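Local structure of HpcH/HpaI aldolase (Desulfitobacterium hafniense, 3QZ6) at residues Y40-C45 against M232-G237. The protein belongs to the HpcH/HpaI aldolase family and folds as a TIM barrel, a closed parallel beta-barrel ringed by helices. Residues are numbered along the deposited sequence; the frame is centred on the assembly and turned at random.
Sequences YFIVDC and MLLWSG
The Tyr40 ring carries the methyl of Met232 over one face, and CG1 of Ile42, two residues on in the same strand, lies at its edge, in plane. Leu234 CD1 and the carbonyl oxygen of Leu233 approach the same ring obliquely. This is packing inside a TIM barrel. The two strands, 40-44 and 232-237, are not adjacent in the sheet. Strand 16-21 runs between them, and their side chains meet in the barrel interior. The strand axes come within 8.8 Å at their closest and make an angle of 61°.

Selenomethionine Met232 makes a Met-aromatic contact. Its chain bends at both chi2 and chi3, which carries CE back over the tyrosine, 3.3 Å from CZ of Tyr40. SE stands 4.6 Å from the centroid of the Tyr40 ring, 32° off the ring normal. Val16 and Val210, on the strands flanking 232-237, also pack against Met232.

The phenol oxygen reaches the other strand itself. Tyr40 OH lies 3.0 Å from O of Leu233 and 3.7 Å from CB of Leu234.

Leu234 packs beside the phenol. With CG anti to the backbone N (chi1 -177°), the branch carries its methyls to Tyr40 and Ile42. CD1 meets both residues and packs 4.0 Å from CE1 of Tyr40, with the two side chains nearly at right angles. Met20 of the intervening strand touches both Ile42 and Leu234, so three strands adjacent in the barrel meet here. All the touching residues are buried. The second methyl, Leu234 CD2, ends 3.9 Å from CD1 of Ile42.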
loop_
_atom_site.group_PDB
_atom_site.type_symbol
_atom_site.label_atom_id
_atom_site.label_comp_id
_atom_site.label_asym_id
_atom_site.label_seq_id
_atom_site.Cartn_x
_atom_site.Cartn_y
_atom_site.Cartn_z
ATOM N N TYR A 40 13.536 -8.954 -3.778
ATOM C CA TYR A 40 14.072 -7.688 -3.290
ATOM C C TYR A 40 13.089 -6.560 -3.578
ATOM O O TYR A 40 12.099 -6.745 -4.283
ATOM C CB TYR A 40 15.427 -7.380 -3.952
ATOM C CG TYR A 40 15.327 -7.019 -5.427
ATOM C CD1 TYR A 40 15.300 -5.686 -5.844
ATOM C CD2 TYR A 40 15.252 -8.012 -6.402
ATOM C CE1 TYR A 40 15.197 -5.354 -7.188
ATOM C CE2 TYR A 40 15.147 -7.690 -7.740
ATOM C CZ TYR A 40 15.124 -6.361 -8.130
ATOM O OH TYR A 40 15.026 -6.049 -9.465
ATOM N N PHE A 41 13.346 -5.392 -3.004
ATOM C CA PHE A 41 12.637 -4.200 -3.428
ATOM C C PHE A 41 13.564 -3.019 -3.279
ATOM O O PHE A 41 14.586 -3.098 -2.590
ATOM C CB PHE A 41 11.327 -3.989 -2.644
ATOM C CG PHE A 41 11.521 -3.826 -1.164
ATOM C CD1 PHE A 41 11.733 -2.568 -0.612
ATOM C CD2 PHE A 41 11.478 -4.931 -0.322
ATOM C CE1 PHE A 41 11.897 -2.415 0.756
ATOM C CE2 PHE A 41 11.644 -4.796 1.043
ATOM C CZ PHE A 41 11.841 -3.539 1.594
ATOM N N ILE A 42 13.222 -1.924 -3.944
ATOM C CA ILE A 42 14.113 -0.781 -3.970
ATOM C C ILE A 42 13.407 0.406 -3.363
ATOM O O ILE A 42 12.365 0.831 -3.853
ATOM C CB ILE A 42 14.551 -0.437 -5.403
ATOM C CG1 ILE A 42 15.084 -1.692 -6.114
ATOM C CG2 ILE A 42 15.590 0.695 -5.386
ATOM C CD1 ILE A 42 15.835 -1.387 -7.407
ATOM N N VAL A 43 13.966 0.926 -2.279
ATOM C CA VAL A 43 13.385 2.091 -1.635
ATOM C C VAL A 43 13.772 3.325 -2.446
ATOM O O VAL A 43 14.955 3.547 -2.711
ATOM C CB VAL A 43 13.879 2.239 -0.184
ATOM C CG1 VAL A 43 13.263 3.489 0.461
ATOM C CG2 VAL A 43 13.522 0.970 0.626
ATOM N N ASP A 44 12.784 4.119 -2.843
ATOM C CA ASP A 44 13.057 5.297 -3.668
ATOM C C ASP A 44 13.399 6.531 -2.828
ATOM O O ASP A 44 12.513 7.301 -2.475
ATOM C CB ASP A 44 11.865 5.612 -4.562
ATOM C CG ASP A 44 12.255 6.471 -5.765
ATOM O OD1 ASP A 44 13.362 7.043 -5.736
ATOM O OD2 ASP A 44 11.463 6.571 -6.726
ATOM N N CYS A 45 14.677 6.723 -2.506
ATOM C CA CYS A 45 15.088 7.918 -1.772
ATOM C C CYS A 45 15.437 9.061 -2.711
ATOM O O CYS A 45 15.802 10.148 -2.273
ATOM C CB CYS A 45 16.292 7.643 -0.860
ATOM S SG CYS A 45 15.873 6.763 0.651
HETATM N N MSE A 232 18.238 -9.282 -13.314
HETATM C CA MSE A 232 17.651 -8.319 -12.382
HETATM C C MSE A 232 16.351 -7.764 -12.941
HETATM O O MSE A 232 16.357 -6.826 -13.736
HETATM C CB MSE A 232 18.618 -7.169 -12.084
HETATM C CG MSE A 232 19.671 -7.488 -11.044
HETATM SE SE MSE A 232 18.924 -7.758 -9.248
HETATM C CE MSE A 232 18.356 -5.934 -8.840
ATOM N N LEU A 233 15.233 -8.344 -12.521
ATOM C CA LEU A 233 13.942 -7.959 -13.070
ATOM C C LEU A 233 13.208 -7.078 -12.074
ATOM O O LEU A 233 12.932 -7.503 -10.957
ATOM C CB LEU A 233 13.115 -9.206 -13.385
ATOM C CG LEU A 233 13.872 -10.246 -14.218
ATOM C CD1 LEU A 233 13.045 -11.522 -14.379
ATOM C CD2 LEU A 233 14.267 -9.667 -15.577
ATOM N N LEU A 234 12.894 -5.856 -12.496
ATOM C CA LEU A 234 12.271 -4.858 -11.636
ATOM C C LEU A 234 10.925 -4.453 -12.228
ATOM O O LEU A 234 10.870 -3.833 -13.287
ATOM C CB LEU A 234 13.177 -3.628 -11.547
ATOM C CG LEU A 234 12.693 -2.521 -10.607
ATOM C CD1 LEU A 234 12.595 -3.061 -9.194
ATOM C CD2 LEU A 234 13.637 -1.310 -10.655
ATOM N N TRP A 235 9.840 -4.795 -11.544
ATOM C CA TRP A 235 8.502 -4.595 -12.104
ATOM C C TRP A 235 7.624 -3.719 -11.222
ATOM O O TRP A 235 7.402 -4.023 -10.048
ATOM C CB TRP A 235 7.808 -5.946 -12.346
ATOM C CG TRP A 235 6.335 -5.794 -12.604
ATOM C CD1 TRP A 235 5.747 -5.270 -13.721
ATOM C CD2 TRP A 235 5.269 -6.153 -11.721
ATOM N NE1 TRP A 235 4.379 -5.273 -13.578
ATOM C CE2 TRP A 235 4.063 -5.812 -12.361
ATOM C CE3 TRP A 235 5.217 -6.727 -10.451
ATOM C CZ2 TRP A 235 2.823 -6.023 -11.767
ATOM C CZ3 TRP A 235 3.979 -6.936 -9.869
ATOM C CH2 TRP A 235 2.806 -6.595 -10.529
ATOM N N SER A 236 7.136 -2.626 -11.795
ATOM C CA SER A 236 6.110 -1.795 -11.156
ATOM C C SER A 236 6.506 -1.302 -9.760
ATOM O O SER A 236 7.678 -1.000 -9.500
ATOM C CB SER A 236 4.772 -2.555 -11.113
ATOM O OG SER A 236 3.702 -1.692 -10.756
ATOM N N GLY A 237 5.537 -1.215 -8.855
ATOM C CA GLY A 237 5.819 -0.681 -7.528
ATOM C C GLY A 237 4.561 -0.582 -6.688
ATOM O O GLY A 237 3.461 -0.781 -7.203
#